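PDB 4IT1: putative glucarate dehydratase from Pseudomonas fluorescens, which probably catalyses the magnesium-dependent dehydration of D-glucarate to 5-dehydro-4-deoxy-D-glucarate, as a member of the mandelate racemase/muconate lactonizing enzyme family. Local coordinates for residues 34-39 with 376-381; 154-159 with 321-326; 223-228 with 258-263; 272-277 with 304-309. One frame throughout, in Å; residues are numbered along the deposited sequence.

Contact 1. Residues 34-39 with 376-381; sequences AFRDPP and EPDEEV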
loop_
_atom_site.group_PDB
_atom_site.type_symbol
_atom_site.label_atom_id
_atom_site.label_comp_id
_atom_site.label_asym_id
_atom_site.label_seq_id
_atom_site.Cartn_x
_atom_site.Cartn_y
_atom_site.Cartn_z
ATOM N N ALA A 34 11.227 11.269 -29.777
ATOM C CA ALA A 34 10.452 12.501 -29.865
ATOM C C ALA A 34 9.294 12.350 -30.828
ATOM O O ALA A 34 9.414 11.682 -31.854
ATOM C CB ALA A 34 11.335 13.671 -30.274
ATOM N N PHE A 35 8.178 12.986 -30.499
ATOM C CA PHE A 35 6.994 12.901 -31.335
ATOM C C PHE A 35 6.376 14.267 -31.537
ATOM O O PHE A 35 6.488 15.143 -30.674
ATOM C CB PHE A 35 5.967 11.913 -30.755
ATOM C CG PHE A 35 5.814 11.990 -29.256
ATOM C CD1 PHE A 35 5.027 12.981 -28.668
ATOM C CD2 PHE A 35 6.442 11.057 -28.433
ATOM C CE1 PHE A 35 4.880 13.047 -27.288
ATOM C CE2 PHE A 35 6.298 11.115 -27.056
ATOM C CZ PHE A 35 5.513 12.112 -26.484
ATOM N N ARG A 36 5.738 14.450 -32.686
ATOM C CA ARG A 36 5.090 15.716 -33.004
ATOM C C ARG A 36 4.102 16.080 -31.902
ATOM O O ARG A 36 3.333 15.233 -31.425
ATOM C CB ARG A 36 4.404 15.674 -34.378
ATOM C CG ARG A 36 5.296 15.136 -35.495
ATOM C CD ARG A 36 4.904 15.635 -36.884
ATOM N NE ARG A 36 3.528 15.331 -37.287
ATOM C CZ ARG A 36 3.069 14.119 -37.599
ATOM N NH1 ARG A 36 3.859 13.053 -37.531
ATOM N NH2 ARG A 36 1.802 13.971 -37.966
ATOM N N ASP A 37 4.166 17.333 -31.471
ATOM C CA ASP A 37 3.277 17.831 -30.449
ATOM C C ASP A 37 2.621 19.081 -31.011
ATOM O O ASP A 37 3.303 19.957 -31.538
ATOM C CB ASP A 37 4.067 18.157 -29.177
ATOM C CG ASP A 37 3.373 17.682 -27.905
ATOM O OD1 ASP A 37 2.517 16.770 -27.978
ATOM O OD2 ASP A 37 3.699 18.210 -26.820
ATOM N N PRO A 38 1.291 19.171 -30.907
ATOM C CA PRO A 38 0.591 20.365 -31.370
ATOM C C PRO A 38 0.983 21.630 -30.590
ATOM O O PRO A 38 1.532 21.532 -29.483
ATOM C CB PRO A 38 -0.892 20.035 -31.122
ATOM C CG PRO A 38 -0.946 18.595 -30.739
ATOM C CD PRO A 38 0.399 18.233 -30.206
ATOM N N PRO A 39 0.704 22.816 -31.168
ATOM C CA PRO A 39 0.892 24.090 -30.466
ATOM C C PRO A 39 -0.099 24.266 -29.315
ATOM O O PRO A 39 -0.886 25.226 -29.305
ATOM C CB PRO A 39 0.644 25.135 -31.566
ATOM C CG PRO A 39 -0.215 24.430 -32.578
ATOM C CD PRO A 39 0.302 23.023 -32.574
ATOM N N GLU A 376 -0.005 11.659 -32.670
ATOM C CA GLU A 376 -0.287 11.484 -34.090
ATOM C C GLU A 376 -0.389 10.011 -34.484
ATOM O O GLU A 376 0.408 9.187 -34.020
ATOM C CB GLU A 376 0.745 12.231 -34.947
ATOM C CG GLU A 376 0.612 13.753 -34.893
ATOM C CD GLU A 376 -0.586 14.302 -35.665
ATOM O OE1 GLU A 376 -0.781 15.535 -35.667
ATOM O OE2 GLU A 376 -1.338 13.515 -36.278
ATOM N N PRO A 377 -1.383 9.679 -35.336
ATOM C CA PRO A 377 -1.674 8.320 -35.798
ATOM C C PRO A 377 -0.442 7.486 -36.154
ATOM O O PRO A 377 -0.418 6.290 -35.877
ATOM C CB PRO A 377 -2.525 8.559 -37.047
ATOM C CG PRO A 377 -3.259 9.820 -36.751
ATOM C CD PRO A 377 -2.370 10.647 -35.861
ATOM N N ASP A 378 0.573 8.113 -36.739
ATOM C CA ASP A 378 1.738 7.380 -37.251
ATOM C C ASP A 378 2.909 7.248 -36.272
ATOM O O ASP A 378 3.931 6.639 -36.603
ATOM C CB ASP A 378 2.222 8.006 -38.568
ATOM C CG ASP A 378 2.523 9.491 -38.440
ATOM O OD1 ASP A 378 1.588 10.275 -38.147
ATOM O OD2 ASP A 378 3.697 9.870 -38.647
ATOM N N GLU A 379 2.761 7.803 -35.071
ATOM C CA GLU A 379 3.903 7.941 -34.164
ATOM C C GLU A 379 3.761 7.205 -32.836
ATOM O O GLU A 379 3.729 7.819 -31.767
ATOM C CB GLU A 379 4.259 9.421 -33.962
ATOM C CG GLU A 379 4.884 10.058 -35.200
ATOM C CD GLU A 379 5.386 11.473 -34.978
ATOM O OE1 GLU A 379 4.961 12.120 -33.998
ATOM O OE2 GLU A 379 6.203 11.943 -35.798
ATOM N N GLU A 380 3.687 5.878 -32.928
ATOM C CA GLU A 380 3.717 4.987 -31.769
ATOM C C GLU A 380 4.935 4.075 -31.851
ATOM O O GLU A 380 5.540 3.949 -32.914
ATOM C CB GLU A 380 2.442 4.139 -31.712
ATOM C CG GLU A 380 1.403 4.612 -30.706
ATOM C CD GLU A 380 1.756 4.276 -29.259
ATOM O OE1 GLU A 380 1.044 4.763 -28.357
ATOM O OE2 GLU A 380 2.732 3.529 -29.010
ATOM N N VAL A 381 5.295 3.441 -30.740
ATOM C CA VAL A 381 6.401 2.477 -30.735
ATOM C C VAL A 381 5.917 1.036 -30.542
ATOM O O VAL A 381 6.707 0.134 -30.225
ATOM C CB VAL A 381 7.473 2.812 -29.672
ATOM C CG1 VAL A 381 8.147 4.137 -29.996
ATOM C CG2 VAL A 381 6.872 2.823 -28.271
#

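Contact 2. Residues 154-159 with 321-326; sequences DLLGGA and GLRDTQ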
loop_
_atom_site.group_PDB
_atom_site.type_symbol
_atom_site.label_atom_id
_atom_site.label_comp_id
_atom_site.label_asym_id
_atom_site.label_seq_id
_atom_site.Cartn_x
_atom_site.Cartn_y
_atom_site.Cartn_z
ATOM N N ASP A 154 -3.182 -8.741 -12.501
ATOM C CA ASP A 154 -3.272 -9.913 -11.623
ATOM C C ASP A 154 -2.175 -9.947 -10.562
ATOM O O ASP A 154 -2.375 -10.490 -9.466
ATOM C CB ASP A 154 -3.288 -11.216 -12.439
ATOM C CG ASP A 154 -4.625 -11.452 -13.165
ATOM O OD1 ASP A 154 -5.585 -10.671 -12.967
ATOM O OD2 ASP A 154 -4.715 -12.431 -13.938
ATOM N N LEU A 155 -1.021 -9.367 -10.892
ATOM C CA LEU A 155 0.066 -9.177 -9.930
ATOM C C LEU A 155 -0.340 -8.202 -8.838
ATOM O O LEU A 155 0.160 -8.267 -7.717
ATOM C CB LEU A 155 1.312 -8.639 -10.630
ATOM C CG LEU A 155 2.110 -9.601 -11.500
ATOM C CD1 LEU A 155 2.884 -8.812 -12.537
ATOM C CD2 LEU A 155 3.043 -10.450 -10.649
ATOM N N LEU A 156 -1.248 -7.296 -9.184
ATOM C CA LEU A 156 -1.703 -6.254 -8.278
ATOM C C LEU A 156 -3.027 -6.624 -7.586
ATOM O O LEU A 156 -3.768 -5.739 -7.154
ATOM C CB LEU A 156 -1.845 -4.930 -9.044
ATOM C CG LEU A 156 -0.735 -4.539 -10.036
ATOM C CD1 LEU A 156 -1.100 -3.295 -10.834
ATOM C CD2 LEU A 156 0.599 -4.348 -9.336
ATOM N N GLY A 157 -3.318 -7.925 -7.497
ATOM C CA GLY A 157 -4.520 -8.424 -6.811
ATOM C C GLY A 157 -5.766 -8.704 -7.651
ATOM O O GLY A 157 -6.783 -9.143 -7.114
ATOM N N GLY A 158 -5.700 -8.441 -8.957
ATOM C CA GLY A 158 -6.808 -8.729 -9.873
ATOM C C GLY A 158 -7.639 -7.529 -10.285
ATOM O O GLY A 158 -7.692 -6.531 -9.569
ATOM N N ALA A 159 -8.307 -7.639 -11.432
ATOM C CA ALA A 159 -9.071 -6.531 -12.011
ATOM C C ALA A 159 -10.443 -6.329 -11.372
ATOM O O ALA A 159 -11.290 -7.223 -11.407
ATOM C CB ALA A 159 -9.207 -6.710 -13.521
ATOM N N GLY A 321 5.642 4.447 -9.260
ATOM C CA GLY A 321 5.217 3.178 -9.846
ATOM C C GLY A 321 3.822 2.704 -9.467
ATOM O O GLY A 321 3.013 3.456 -8.913
ATOM N N LEU A 322 3.556 1.435 -9.755
ATOM C CA LEU A 322 2.196 0.911 -9.712
ATOM C C LEU A 322 1.755 0.536 -8.308
ATOM O O LEU A 322 0.640 0.856 -7.911
ATOM C CB LEU A 322 2.035 -0.258 -10.690
ATOM C CG LEU A 322 2.385 0.036 -12.157
ATOM C CD1 LEU A 322 2.184 -1.201 -13.014
ATOM C CD2 LEU A 322 1.590 1.202 -12.733
ATOM N N ARG A 323 2.636 -0.117 -7.558
ATOM C CA ARG A 323 2.331 -0.508 -6.191
ATOM C C ARG A 323 2.227 0.692 -5.252
ATOM O O ARG A 323 1.405 0.686 -4.328
ATOM C CB ARG A 323 3.336 -1.536 -5.669
ATOM C CG ARG A 323 3.086 -2.932 -6.220
ATOM C CD ARG A 323 4.055 -3.964 -5.664
ATOM N NE ARG A 323 3.868 -5.252 -6.332
ATOM C CZ ARG A 323 4.669 -6.308 -6.200
ATOM N NH1 ARG A 323 5.741 -6.259 -5.419
ATOM N NH2 ARG A 323 4.392 -7.427 -6.855
ATOM N N ASP A 324 3.051 1.713 -5.500
ATOM C CA ASP A 324 3.008 2.952 -4.721
ATOM C C ASP A 324 1.703 3.697 -4.973
ATOM O O ASP A 324 1.134 4.304 -4.061
ATOM C CB ASP A 324 4.214 3.853 -5.048
ATOM C CG ASP A 324 5.482 3.454 -4.293
ATOM O OD1 ASP A 324 5.442 2.529 -3.449
ATOM O OD2 ASP A 324 6.533 4.079 -4.545
ATOM N N THR A 325 1.241 3.648 -6.221
ATOM C CA THR A 325 -0.051 4.211 -6.612
ATOM C C THR A 325 -1.242 3.535 -5.890
ATOM O O THR A 325 -2.240 4.196 -5.567
ATOM C CB THR A 325 -0.228 4.146 -8.139
ATOM O OG1 THR A 325 0.772 4.959 -8.766
ATOM C CG2 THR A 325 -1.576 4.657 -8.556
ATOM N N GLN A 326 -1.119 2.233 -5.629
ATOM C CA GLN A 326 -2.147 1.484 -4.911
ATOM C C GLN A 326 -2.149 1.913 -3.452
ATOM O O GLN A 326 -3.210 2.152 -2.860
ATOM C CB GLN A 326 -1.895 -0.024 -5.000
ATOM C CG GLN A 326 -1.971 -0.611 -6.396
ATOM C CD GLN A 326 -1.903 -2.123 -6.378
ATOM O OE1 GLN A 326 -2.898 -2.798 -6.115
ATOM N NE2 GLN A 326 -0.727 -2.663 -6.654
#

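Contact 3. Residues 223-228 with 258-263; sequences HEVACI and ELLGDD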
loop_
_atom_site.group_PDB
_atom_site.type_symbol
_atom_site.label_atom_id
_atom_site.label_comp_id
_atom_site.label_asym_id
_atom_site.label_seq_id
_atom_site.Cartn_x
_atom_site.Cartn_y
_atom_site.Cartn_z
ATOM N N HIS A 223 -13.391 34.501 -20.402
ATOM C CA HIS A 223 -13.516 33.875 -21.711
ATOM C C HIS A 223 -13.560 32.367 -21.565
ATOM O O HIS A 223 -14.335 31.695 -22.249
ATOM C CB HIS A 223 -12.390 34.299 -22.666
ATOM C CG HIS A 223 -12.434 33.607 -23.996
ATOM N ND1 HIS A 223 -13.253 34.021 -25.027
ATOM C CD2 HIS A 223 -11.773 32.517 -24.456
ATOM C CE1 HIS A 223 -13.093 33.218 -26.064
ATOM N NE2 HIS A 223 -12.199 32.297 -25.745
ATOM N N GLU A 224 -12.743 31.834 -20.665
ATOM C CA GLU A 224 -12.692 30.390 -20.464
ATOM C C GLU A 224 -13.986 29.871 -19.825
ATOM O O GLU A 224 -14.434 28.776 -20.153
ATOM C CB GLU A 224 -11.454 29.983 -19.655
ATOM C CG GLU A 224 -10.133 30.202 -20.389
ATOM C CD GLU A 224 -8.910 29.734 -19.604
ATOM O OE1 GLU A 224 -8.866 29.913 -18.365
ATOM O OE2 GLU A 224 -7.982 29.186 -20.231
ATOM N N VAL A 225 -14.576 30.664 -18.927
ATOM C CA VAL A 225 -15.873 30.351 -18.314
ATOM C C VAL A 225 -16.945 30.198 -19.399
ATOM O O VAL A 225 -17.670 29.202 -19.417
ATOM C CB VAL A 225 -16.290 31.420 -17.268
ATOM C CG1 VAL A 225 -17.777 31.321 -16.918
ATOM C CG2 VAL A 225 -15.452 31.276 -16.010
ATOM N N ALA A 226 -17.017 31.177 -20.303
ATOM C CA ALA A 226 -17.927 31.134 -21.455
ATOM C C ALA A 226 -17.741 29.884 -22.329
ATOM O O ALA A 226 -18.715 29.350 -22.872
ATOM C CB ALA A 226 -17.789 32.399 -22.287
ATOM N N CYS A 227 -16.501 29.412 -22.447
ATOM C CA CYS A 227 -16.219 28.183 -23.195
ATOM C C CYS A 227 -16.752 26.941 -22.483
ATOM O O CYS A 227 -17.117 25.955 -23.131
ATOM C CB CYS A 227 -14.724 28.037 -23.481
ATOM S SG CYS A 227 -14.060 29.350 -24.539
ATOM N N ILE A 228 -16.798 26.990 -21.156
ATOM C CA ILE A 228 -17.392 25.899 -20.385
ATOM C C ILE A 228 -18.911 25.881 -20.560
ATOM O O ILE A 228 -19.491 24.822 -20.793
ATOM C CB ILE A 228 -17.001 25.966 -18.896
ATOM C CG1 ILE A 228 -15.569 25.472 -18.717
ATOM C CG2 ILE A 228 -17.933 25.118 -18.039
ATOM C CD1 ILE A 228 -14.860 26.158 -17.575
ATOM N N GLU A 258 -18.436 31.832 -8.854
ATOM C CA GLU A 258 -19.731 32.512 -8.882
ATOM C C GLU A 258 -20.368 32.444 -10.269
ATOM O O GLU A 258 -21.535 32.086 -10.401
ATOM C CB GLU A 258 -19.603 33.966 -8.416
ATOM C CG GLU A 258 -19.239 34.114 -6.943
ATOM C CD GLU A 258 -19.197 35.562 -6.476
ATOM O OE1 GLU A 258 -19.847 35.869 -5.453
ATOM O OE2 GLU A 258 -18.519 36.391 -7.123
ATOM N N LEU A 259 -19.585 32.757 -11.296
ATOM C CA LEU A 259 -20.067 32.738 -12.678
ATOM C C LEU A 259 -20.412 31.333 -13.188
ATOM O O LEU A 259 -21.277 31.186 -14.053
ATOM C CB LEU A 259 -19.060 33.417 -13.623
ATOM C CG LEU A 259 -18.767 34.919 -13.469
ATOM C CD1 LEU A 259 -17.640 35.328 -14.406
ATOM C CD2 LEU A 259 -20.001 35.784 -13.715
ATOM N N LEU A 260 -19.744 30.313 -12.656
ATOM C CA LEU A 260 -19.942 28.938 -13.119
ATOM C C LEU A 260 -21.068 28.189 -12.388
ATOM O O LEU A 260 -21.559 27.176 -12.883
ATOM C CB LEU A 260 -18.636 28.142 -13.024
ATOM C CG LEU A 260 -17.537 28.359 -14.068
ATOM C CD1 LEU A 260 -16.186 27.940 -13.507
ATOM C CD2 LEU A 260 -17.833 27.602 -15.354
ATOM N N GLY A 261 -21.452 28.682 -11.210
ATOM C CA GLY A 261 -22.493 28.051 -10.390
ATOM C C GLY A 261 -22.176 26.612 -10.022
ATOM O O GLY A 261 -21.401 26.354 -9.100
ATOM N N ASP A 262 -22.779 25.675 -10.750
ATOM C CA ASP A 262 -22.492 24.250 -10.573
ATOM C C ASP A 262 -22.285 23.542 -11.910
ATOM O O ASP A 262 -22.479 22.331 -12.021
ATOM C CB ASP A 262 -23.559 23.548 -9.710
ATOM C CG ASP A 262 -24.988 23.941 -10.081
ATOM O OD1 ASP A 262 -25.344 23.929 -11.282
ATOM O OD2 ASP A 262 -25.765 24.251 -9.152
ATOM N N ASP A 263 -21.865 24.308 -12.917
ATOM C CA ASP A 263 -21.531 23.760 -14.238
ATOM C C ASP A 263 -20.424 22.708 -14.186
ATOM O O ASP A 263 -20.293 21.900 -15.106
ATOM C CB ASP A 263 -21.121 24.878 -15.204
ATOM C CG ASP A 263 -22.265 25.829 -15.536
ATOM O OD1 ASP A 263 -23.390 25.652 -15.017
ATOM O OD2 ASP A 263 -22.029 26.771 -16.324
#

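Contact 4. Residues 272-277 with 304-309; sequences PGLEGM and VAQNSV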
loop_
_atom_site.group_PDB
_atom_site.type_symbol
_atom_site.label_atom_id
_atom_site.label_comp_id
_atom_site.label_asym_id
_atom_site.label_seq_id
_atom_site.Cartn_x
_atom_site.Cartn_y
_atom_site.Cartn_z
ATOM N N PRO A 272 -2.897 28.531 -6.533
ATOM C CA PRO A 272 -1.673 27.817 -6.141
ATOM C C PRO A 272 -1.513 27.584 -4.629
ATOM O O PRO A 272 -2.079 28.323 -3.823
ATOM C CB PRO A 272 -0.561 28.714 -6.681
ATOM C CG PRO A 272 -1.146 30.092 -6.659
ATOM C CD PRO A 272 -2.648 29.966 -6.772
ATOM N N GLY A 273 -0.774 26.536 -4.268
ATOM C CA GLY A 273 -0.401 26.277 -2.875
ATOM C C GLY A 273 -1.420 25.549 -2.012
ATOM O O GLY A 273 -2.633 25.701 -2.182
ATOM N N LEU A 274 -0.917 24.759 -1.067
ATOM C CA LEU A 274 -1.770 24.097 -0.078
ATOM C C LEU A 274 -2.701 25.069 0.664
ATOM O O LEU A 274 -3.891 24.783 0.865
ATOM C CB LEU A 274 -0.919 23.325 0.927
ATOM C CG LEU A 274 -0.314 21.995 0.500
ATOM C CD1 LEU A 274 0.500 21.399 1.645
ATOM C CD2 LEU A 274 -1.402 21.033 0.047
ATOM N N GLU A 275 -2.160 26.225 1.042
ATOM C CA GLU A 275 -2.913 27.195 1.833
ATOM C C GLU A 275 -4.034 27.839 1.024
ATOM O O GLU A 275 -5.152 27.997 1.524
ATOM C CB GLU A 275 -1.983 28.258 2.433
ATOM C CG GLU A 275 -0.975 27.712 3.443
ATOM C CD GLU A 275 0.369 27.305 2.831
ATOM O OE1 GLU A 275 1.376 27.357 3.569
ATOM O OE2 GLU A 275 0.440 26.937 1.630
ATOM N N GLY A 276 -3.741 28.185 -0.229
ATOM C CA GLY A 276 -4.722 28.807 -1.120
ATOM C C GLY A 276 -5.860 27.865 -1.474
ATOM O O GLY A 276 -7.033 28.259 -1.459
ATOM N N MET A 277 -5.510 26.620 -1.789
ATOM C CA MET A 277 -6.492 25.578 -2.089
ATOM C C MET A 277 -7.422 25.332 -0.894
ATOM O O MET A 277 -8.644 25.269 -1.056
ATOM C CB MET A 277 -5.797 24.293 -2.534
ATOM C CG MET A 277 -5.113 24.405 -3.895
ATOM S SD MET A 277 -6.218 24.343 -5.332
ATOM C CE MET A 277 -6.538 22.580 -5.347
ATOM N N VAL A 304 -3.497 16.731 4.232
ATOM C CA VAL A 304 -4.491 16.131 5.104
ATOM C C VAL A 304 -4.622 16.913 6.408
ATOM O O VAL A 304 -5.695 16.952 7.004
ATOM C CB VAL A 304 -4.158 14.640 5.349
ATOM C CG1 VAL A 304 -4.631 14.173 6.719
ATOM C CG2 VAL A 304 -4.743 13.787 4.232
ATOM N N ALA A 305 -3.523 17.539 6.834
ATOM C CA ALA A 305 -3.505 18.367 8.040
ATOM C C ALA A 305 -4.271 19.677 7.856
ATOM O O ALA A 305 -4.824 20.215 8.818
ATOM C CB ALA A 305 -2.067 18.652 8.466
ATOM N N GLN A 306 -4.290 20.194 6.627
ATOM C CA GLN A 306 -4.931 21.484 6.324
ATOM C C GLN A 306 -6.267 21.319 5.627
ATOM O O GLN A 306 -6.980 22.295 5.428
ATOM C CB GLN A 306 -4.045 22.319 5.400
ATOM C CG GLN A 306 -2.774 22.864 6.016
ATOM C CD GLN A 306 -1.937 23.621 5.003
ATOM O OE1 GLN A 306 -0.785 23.272 4.759
ATOM N NE2 GLN A 306 -2.524 24.653 4.393
ATOM N N ASN A 307 -6.583 20.089 5.226
ATOM C CA ASN A 307 -7.714 19.805 4.330
ATOM C C ASN A 307 -7.715 20.665 3.045
ATOM O O ASN A 307 -8.718 21.279 2.690
ATOM C CB ASN A 307 -9.048 19.901 5.092
ATOM C CG ASN A 307 -10.232 19.429 4.269
ATOM O OD1 ASN A 307 -10.169 18.410 3.572
ATOM N ND2 ASN A 307 -11.326 20.176 4.345
ATOM N N SER A 308 -6.581 20.689 2.348
ATOM C CA SER A 308 -6.408 21.520 1.144
ATOM C C SER A 308 -7.149 21.010 -0.083
ATOM O O SER A 308 -7.704 21.801 -0.851
ATOM C CB SER A 308 -4.929 21.650 0.783
ATOM O OG SER A 308 -4.196 22.246 1.831
ATOM N N VAL A 309 -7.127 19.695 -0.279
ATOM C CA VAL A 309 -7.723 19.086 -1.460
ATOM C C VAL A 309 -8.657 17.939 -1.095
ATOM O O VAL A 309 -8.476 17.271 -0.074
ATOM C CB VAL A 309 -6.657 18.600 -2.473
ATOM C CG1 VAL A 309 -5.824 19.768 -2.957
ATOM C CG2 VAL A 309 -5.773 17.511 -1.881
#

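Contact 1. Residues 34-39 with 376-381
A four-membered salt-bridge network, made by R36 with E376, D378 and E379, joins the end of strand 25-36 to the loop between helix 348-360 and strand 393-395. The strand is at the edge of the three-stranded antiparallel sheet of the N-terminal domain found in the enolase superfamily, whereas the loop belongs to the chain's C-terminal part, so the network ties sequence-distant portions of the fold together. E376 to E379 form a type I beta turn, closed by the 2.9 Å hydrogen bond from E379 N to E376 O, and this turn presents three carboxylates to one arginine.

E379 uses both carboxylate oxygens. OE1 takes R36 N on its syn lone pair at 2.8 Å, with an N-H...O angle of 152°, while OE2 receives a weak, bent bond from R36 NH1 at 3.1 Å. OE2 is also hydrogen-bonded to Q417 of helix 408-421, so the carboxylate is held by backbone, arginine and amide together. That threefold grip on a buried group is consistent with a charged glutamate.

The arginine chain bends at chi3 (-58°), which turns the guanidinium back over the turn. D378 comes to its edge, its carboxylate carbon in the guanidinium plane, and OD2 makes a salt bridge to NH1 at 3.4 Å that includes a weak hydrogen bond. E376 approaches differently: its carboxylate plane is only 19° from that of the guanidinium, and its OE2 makes a longer ion pair of 3.6 Å with R36 NH2. E376 CG lies over one face of the guanidinium, offset toward the rim and 3.3 Å from the same NH2.

Contact 2. Residues 154-159 with 321-326
The backbones of the loop 154-159 and the first turn of helix 322-334 come closest at L156 and R323, where CA atoms are 7.3 Å apart, and the contact is made by side chains. G321 is the N-cap residue of the helix. Its carbonyl oxygen accepts both T325 N and T325 OG1, at 3.2 and 2.7 Å, the two donors arriving from opposite faces of the carbonyl plane. Directly after L156, G157 and G158 take phi values of 95° and 102°, where a side chain would be jammed against the preceding carbonyl oxygen.

L156 carries the contact. Its CD1 meets L322 CB at 4.4 Å, and its CD2 lies 4.2 Å from R323 CG, against the aliphatic part of the arginine. Q326 stretches across to the same leucine with its chain extended beyond CG, bringing the amide group beside the L156 side chain and its carbonyl. From helix 348-360, A360 packs on L156, and V357 on L322 and Q326.

E137 of helix 128-148 receives the backbone N-H groups of L322 and R323. The loop also faces the dimer interface: G158 O is hydrogen-bonded to N96 of the second subunit, whose L155 packs on R323. The chemistry implies a mixed junction between loop and barrel helix, in which leucine methyls meet L322 CB and the arginine stem while a polar amide is set against the same leucine, near its carbonyl.

Contact 3. Residues 223-228 with 258-263
L260 and I228 meet methyl to methyl, L260 CD2 lying 3.7 Å from I228 CG2 and 4.0 Å from I228 CD1, so the leucine branch nestles against both arms of the isoleucine. The two side chains cross at about a right angle. V225, one turn earlier on its helix, adds to the same patch: its CG1 is 4.0 Å from L260 CD2, while its CG2 approaches L260 CG. That CG1 methyl stands anti to the backbone N (chi1 164°), a setting that also brings it to 4.1 Å from L259 CB. L259 thus meets V225 through the base of its side chain.

The register agrees with this pattern, V225 and L260 having CA atoms 6.7 Å apart. These residues belong to helices 221-234 and 250-260, successive outer helices of the beta/alpha-barrel of the enolase superfamily, separated in the chain by strand 240-243. I228 also reaches inward to L240 and I242 of that strand, so the helix-helix seam is continuous with packing against the barrel wall.

Farther along the seam, I228 CG2 touches D263 CB at 4.3 Å. D263 follows the end of helix 250-260, where G261 leaves helical geometry with phi 58°, and its N returns to L260 O in a 2.9 Å hydrogen bond that folds the chain back toward I228. The D263 carboxylate is turned to a basic partner on helix 221-234: OD2 forms a salt bridge with K229, whose NZ is also hydrogen-bonded to L259 O.

Contact 4. Residues 272-277 with 304-309
L274, in the first turn of helix 274-284, meets S308 through both its backbone and its side chain. S308 OG donates to L274 O at 2.7 Å, but the hydroxyl sits above the carbonyl plane, 42° out of it, with a C=O...O angle of 112°. The serine OG lies beside its backbone N, a position that directs the hydroxyl to this carbonyl. L274 CD2 packs 3.5 Å from the same OG, and its CB and CD1 border Q306 OE1, the leucine and glutamine side chains crossing at about a right angle. R302 and S303 of helix 297-306 continue the surface against which L274 rests.

E275 turns its CB outward overall, yet its CG passes 3.6 Å from Q306 NE2. The touching is done by the aliphatic part of the glutamate rather than by its oxygens. The two helices concerned, 274-284 and 297-306, are neighbours around the beta/alpha-barrel, with strand 288-290 between them in sequence. N307 ends the second helix at positive phi, and the chain then passes through S308 and V309 toward strand 311-314.

M277 comes closest by backbone, its CA 5.2 Å from that of S308, and its CB is 3.6 Å from S308 O. Bends at chi2 (-77°) and chi3 fold the thioether back, so that CE reaches V309 CG1 at 3.8 Å. The same methionine touches L288 on strand 288-290 and D269, which can bind magnesium in this protein but does not hold the ion here, while V309 packs on T290.

Contacts 2, 3 and 4 are nested in the long chain loop closed by contact 1. Contacts 3 and 4 follow in series within the barrel, their centres 23 Å apart, and both come near the magnesium site. In contact 4, the M277 side chain is about 10 Å from the bound magnesium ion and about 7 Å from the side chain of its ligand E268. In contact 3, the I228 side chain is about 10 Å from those of D243, a magnesium ligand, and K215, a predicted proton acceptor. Contacts 1 and 2 lie away from these sites. Contact 1 is 36 Å from contact 4, centre to centre, on the opposite side of the chain's centre.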